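Local coordinates for protein paenibacillus xanthan lyase (Paenibacillus, PDB 6F2P) that cleaves the polysaccharide xanthan as a lyase, probably by beta-elimination at its side chains, at residues V362-Q366 with G464-S469; W456-I462 with K677-K683. All blocks are in the same frame, centred on the assembly; numbering follows the deposited sequence.

Interaction 1. Residues V362-Q366 with G464-S469; sequences VKYKQ and GQYGVS
Tyr-364 lays its ring flat over the backbone of Gly-467, with the glycine CA 3.6 Å from the ring centroid and almost on the ring normal, a CH-pi contact. Only a glycine fits under the ring, since a CB here would run into Tyr-364 CZ. A chi1 of 178° sends the ring lengthwise along its own strand, between that main chain and strand 466-469, and the hydroxyl ends near Gln-366. The two strands belong to different sheets of the super-sandwich domain, packed face to face. At the ring's edge, nearly in its plane, sits Gln-366 OE1, which accepts a hydrogen bond from Tyr-364 OH (2.6 Å), the hydroxyl lying above the amide carbonyl plane. A bend at chi2 brings the amide round, and Gln-366 NE2 reaches Ser-469 OG at 3.0 Å, with the serine close to the amide plane. Where the segments first meet, Tyr-364 N donates to Gly-464 O (3.0 Å, 171°); Gly-464 has a positive phi, which favours glycine. Beyond it, Gln-465 OE1 is bound by Arg-377. Accepting at OE1 and donating at NE2, the Gln-366 amide is probably fixed against flipping and links Tyr-364 to Ser-469 of the facing sheet.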
# COMPACT_ATOMS: atom_id res chain seq x y z
N VAL A 362 11.24 3.11 -17.61
CA VAL A 362 10.59 1.81 -17.54
C VAL A 362 10.70 1.24 -16.14
O VAL A 362 11.80 0.94 -15.68
CB VAL A 362 11.23 0.80 -18.52
CG1 VAL A 362 10.65 -0.60 -18.31
CG2 VAL A 362 11.05 1.26 -19.95
N LYS A 363 9.57 1.10 -15.45
CA LYS A 363 9.54 0.53 -14.10
C LYS A 363 8.11 0.35 -13.62
O LYS A 363 7.20 1.01 -14.09
CB LYS A 363 10.30 1.41 -13.09
CG LYS A 363 9.64 2.75 -12.79
CD LYS A 363 10.23 3.43 -11.55
CE LYS A 363 11.66 3.90 -11.77
NZ LYS A 363 12.25 4.42 -10.51
N TYR A 364 7.93 -0.58 -12.68
CA TYR A 364 6.67 -0.72 -11.97
C TYR A 364 6.87 -0.21 -10.55
O TYR A 364 7.96 -0.34 -9.99
CB TYR A 364 6.21 -2.18 -11.94
CG TYR A 364 4.92 -2.38 -11.17
CD1 TYR A 364 3.69 -2.18 -11.79
CD2 TYR A 364 4.93 -2.76 -9.83
CE1 TYR A 364 2.51 -2.34 -11.10
CE2 TYR A 364 3.75 -2.92 -9.13
CZ TYR A 364 2.54 -2.71 -9.77
OH TYR A 364 1.36 -2.87 -9.10
N LYS A 365 5.82 0.38 -9.97
CA LYS A 365 5.94 0.91 -8.61
C LYS A 365 4.62 0.89 -7.85
O LYS A 365 3.64 1.48 -8.29
CB LYS A 365 6.54 2.32 -8.63
CG LYS A 365 7.00 2.83 -7.26
CD LYS A 365 7.88 4.06 -7.39
CE LYS A 365 8.31 4.60 -6.03
NZ LYS A 365 9.10 3.58 -5.26
N GLN A 366 4.60 0.19 -6.71
CA GLN A 366 3.40 0.13 -5.88
C GLN A 366 3.42 1.19 -4.79
O GLN A 366 4.33 1.21 -3.95
CB GLN A 366 3.26 -1.24 -5.22
CG GLN A 366 1.88 -1.54 -4.66
CD GLN A 366 0.98 -2.24 -5.68
OE1 GLN A 366 1.46 -3.02 -6.50
NE2 GLN A 366 -0.32 -1.94 -5.64
N GLY A 464 11.19 -5.23 -10.38
CA GLY A 464 10.93 -3.81 -10.52
C GLY A 464 10.27 -3.45 -11.84
O GLY A 464 10.33 -2.29 -12.25
N GLN A 465 9.63 -4.43 -12.49
CA GLN A 465 9.07 -4.25 -13.84
C GLN A 465 7.66 -4.81 -14.01
O GLN A 465 6.89 -4.35 -14.86
CB GLN A 465 9.98 -4.92 -14.87
CG GLN A 465 11.35 -4.31 -15.00
CD GLN A 465 12.03 -4.76 -16.27
OE1 GLN A 465 11.51 -4.57 -17.37
NE2 GLN A 465 13.19 -5.40 -16.13
N TYR A 466 7.31 -5.82 -13.23
CA TYR A 466 6.04 -6.50 -13.39
C TYR A 466 5.29 -6.45 -12.07
O TYR A 466 5.90 -6.53 -11.00
CB TYR A 466 6.25 -7.95 -13.88
CG TYR A 466 7.25 -8.03 -15.01
CD1 TYR A 466 7.10 -7.24 -16.15
CD2 TYR A 466 8.36 -8.88 -14.94
CE1 TYR A 466 8.02 -7.30 -17.19
CE2 TYR A 466 9.29 -8.94 -15.98
CZ TYR A 466 9.11 -8.15 -17.10
OH TYR A 466 10.02 -8.19 -18.14
N GLY A 467 3.98 -6.30 -12.13
CA GLY A 467 3.23 -6.12 -10.91
C GLY A 467 1.83 -6.68 -11.02
O GLY A 467 1.33 -6.96 -12.11
N VAL A 468 1.21 -6.84 -9.86
CA VAL A 468 -0.16 -7.29 -9.76
C VAL A 468 -0.81 -6.47 -8.64
O VAL A 468 -0.22 -6.31 -7.57
CB VAL A 468 -0.24 -8.81 -9.46
CG1 VAL A 468 0.71 -9.17 -8.33
CG2 VAL A 468 -1.66 -9.23 -9.12
N SER A 469 -2.00 -5.93 -8.90
CA SER A 469 -2.73 -5.21 -7.88
C SER A 469 -4.14 -5.71 -7.77
O SER A 469 -4.68 -6.31 -8.71
CB SER A 469 -2.78 -3.71 -8.18
OG SER A 469 -1.49 -3.13 -8.15

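Interaction 2. Residues W456-I462 with K677-K683; sequences WAGGTDI and KASVMTK
Ile-462 and Met-681 cross one another in the closely packed core of this contact, CG2 of the isoleucine lying 3.8 Å from the methionine SD. Next along the strand, Thr-460 sets CG2 against the backbone of Ser-679, 3.3 Å from its O; OG1, anti to the backbone N (chi1 -170°), hydrogen-bonds with Ser-744 and Ser-692, which satisfy it within the buried interface. Ser-679 OG lies 3.4 Å from Gly-459 CA and bonds with Asn-660. No hydrogen bond joins the two segments: strand 457-462, the edge of the nine-stranded super-sandwich sheet, packs across a face of the C-terminal beta-sandwich, its axis 5.7 Å from that of strand 678-683 and nearly parallel. At Trp-456 the spacing widens, its CA standing 8.1 Å from Lys-677 CA, and the broad indole fills it, with Ala-678 O at its edge and NE1 bonded to Phe-661 O. Replacing Trp-456 by an alanine would probably open a gap beside Ser-679 and leave Phe-661 O without its indole donor. The looser, partly exposed margins are the two lysines: Lys-677 runs its extended chain past the indole, whereas Lys-683 touches Ile-462 CD1 through CB (3.5 Å) and leads its amine away to Leu-654 O.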
# COMPACT_ATOMS: atom_id res chain seq x y z
N TRP A 456 -8.63 -4.67 1.74
CA TRP A 456 -7.86 -5.32 0.69
C TRP A 456 -7.70 -4.37 -0.49
O TRP A 456 -8.51 -4.36 -1.41
CB TRP A 456 -8.56 -6.60 0.23
CG TRP A 456 -7.67 -7.74 -0.26
CD1 TRP A 456 -7.66 -9.01 0.22
CD2 TRP A 456 -6.70 -7.70 -1.33
NE1 TRP A 456 -6.75 -9.78 -0.47
CE2 TRP A 456 -6.14 -9.00 -1.42
CE3 TRP A 456 -6.25 -6.71 -2.21
CZ2 TRP A 456 -5.16 -9.34 -2.36
CZ3 TRP A 456 -5.27 -7.04 -3.14
CH2 TRP A 456 -4.74 -8.35 -3.21
N ALA A 457 -6.66 -3.56 -0.44
CA ALA A 457 -6.27 -2.78 -1.60
C ALA A 457 -4.75 -2.69 -1.60
O ALA A 457 -4.14 -2.33 -0.60
CB ALA A 457 -6.89 -1.41 -1.55
N GLY A 458 -4.14 -3.03 -2.72
CA GLY A 458 -2.70 -2.98 -2.83
C GLY A 458 -2.21 -4.01 -3.83
O GLY A 458 -2.93 -4.35 -4.77
N GLY A 459 -1.00 -4.52 -3.61
CA GLY A 459 -0.41 -5.48 -4.52
C GLY A 459 1.05 -5.71 -4.25
O GLY A 459 1.58 -5.31 -3.21
N THR A 460 1.71 -6.37 -5.20
CA THR A 460 3.13 -6.67 -5.11
C THR A 460 3.77 -6.72 -6.50
O THR A 460 3.08 -6.58 -7.51
CB THR A 460 3.39 -8.00 -4.36
OG1 THR A 460 4.78 -8.12 -4.09
CG2 THR A 460 2.94 -9.20 -5.19
N ASP A 461 5.08 -6.93 -6.56
CA ASP A 461 5.80 -6.75 -7.81
C ASP A 461 7.04 -7.62 -7.89
O ASP A 461 7.49 -8.19 -6.90
CB ASP A 461 6.24 -5.31 -7.94
CG ASP A 461 7.02 -4.85 -6.73
OD1 ASP A 461 8.18 -5.28 -6.57
OD2 ASP A 461 6.47 -4.05 -5.94
N ILE A 462 7.62 -7.68 -9.08
CA ILE A 462 8.83 -8.45 -9.27
C ILE A 462 9.73 -7.80 -10.33
O ILE A 462 9.24 -7.16 -11.27
CB ILE A 462 8.50 -9.94 -9.60
CG1 ILE A 462 9.55 -10.86 -8.99
CG2 ILE A 462 8.36 -10.15 -11.09
CD1 ILE A 462 9.10 -12.31 -8.90
N LYS A 677 -4.95 -13.76 3.18
CA LYS A 677 -5.08 -12.74 2.14
C LYS A 677 -3.69 -12.27 1.77
O LYS A 677 -2.86 -12.00 2.64
CB LYS A 677 -5.91 -11.55 2.65
CG LYS A 677 -7.33 -11.91 3.05
CD LYS A 677 -7.99 -10.77 3.81
CE LYS A 677 -9.39 -11.17 4.27
NZ LYS A 677 -10.15 -9.99 4.74
N ALA A 678 -3.41 -12.17 0.47
CA ALA A 678 -2.07 -11.84 0.03
C ALA A 678 -2.05 -11.49 -1.44
O ALA A 678 -2.89 -11.94 -2.21
CB ALA A 678 -1.16 -13.02 0.27
N SER A 679 -1.09 -10.67 -1.83
CA SER A 679 -0.82 -10.48 -3.24
C SER A 679 0.55 -11.12 -3.50
O SER A 679 1.51 -10.87 -2.77
CB SER A 679 -0.81 -9.00 -3.59
OG SER A 679 -0.68 -8.83 -4.98
N VAL A 680 0.63 -11.97 -4.51
CA VAL A 680 1.83 -12.77 -4.73
C VAL A 680 2.24 -12.73 -6.19
O VAL A 680 1.38 -12.76 -7.08
CB VAL A 680 1.59 -14.22 -4.31
CG1 VAL A 680 2.82 -15.08 -4.54
CG2 VAL A 680 1.13 -14.27 -2.87
N MET A 681 3.54 -12.65 -6.45
CA MET A 681 4.05 -12.72 -7.82
C MET A 681 5.28 -13.63 -7.89
O MET A 681 6.15 -13.55 -7.04
CB MET A 681 4.34 -11.32 -8.37
CG MET A 681 4.85 -11.31 -9.80
SD MET A 681 4.61 -9.72 -10.65
CE MET A 681 2.87 -9.87 -11.06
N THR A 682 5.32 -14.50 -8.90
CA THR A 682 6.44 -15.43 -9.07
C THR A 682 7.16 -15.20 -10.40
O THR A 682 6.55 -14.86 -11.41
CB THR A 682 5.98 -16.91 -9.00
OG1 THR A 682 5.16 -17.22 -10.14
CG2 THR A 682 5.19 -17.19 -7.71
N LYS A 683 8.48 -15.39 -10.37
CA LYS A 683 9.28 -15.40 -11.59
C LYS A 683 10.12 -16.68 -11.64
O LYS A 683 10.91 -16.95 -10.73
CB LYS A 683 10.19 -14.17 -11.65
CG LYS A 683 11.30 -14.25 -12.68
CD LYS A 683 10.80 -14.06 -14.10
CE LYS A 683 11.84 -14.55 -15.13
NZ LYS A 683 11.71 -13.86 -16.46

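From the N terminus the chain first lays down 362-366 on the edge strand of a four-stranded sheet, then reaches 456-462, turns back into 464-469, and much later arrives at 677-683. Interaction 1 therefore closes a loop of 97 residues and interaction 2 one of 214, and the two loops cross, each beginning before the other has ended. Their meeting point is the hairpin of strands 457-462 and 466-474, neighbours in the nine-stranded sheet, where Val-468 N probably bonds to Thr-460 O. One side of this hairpin receives the four-stranded sheet, while Tyr-466 and Val-468 face Met-681 on the other, joining the super-sandwich domain to the C-terminal beta-sandwich.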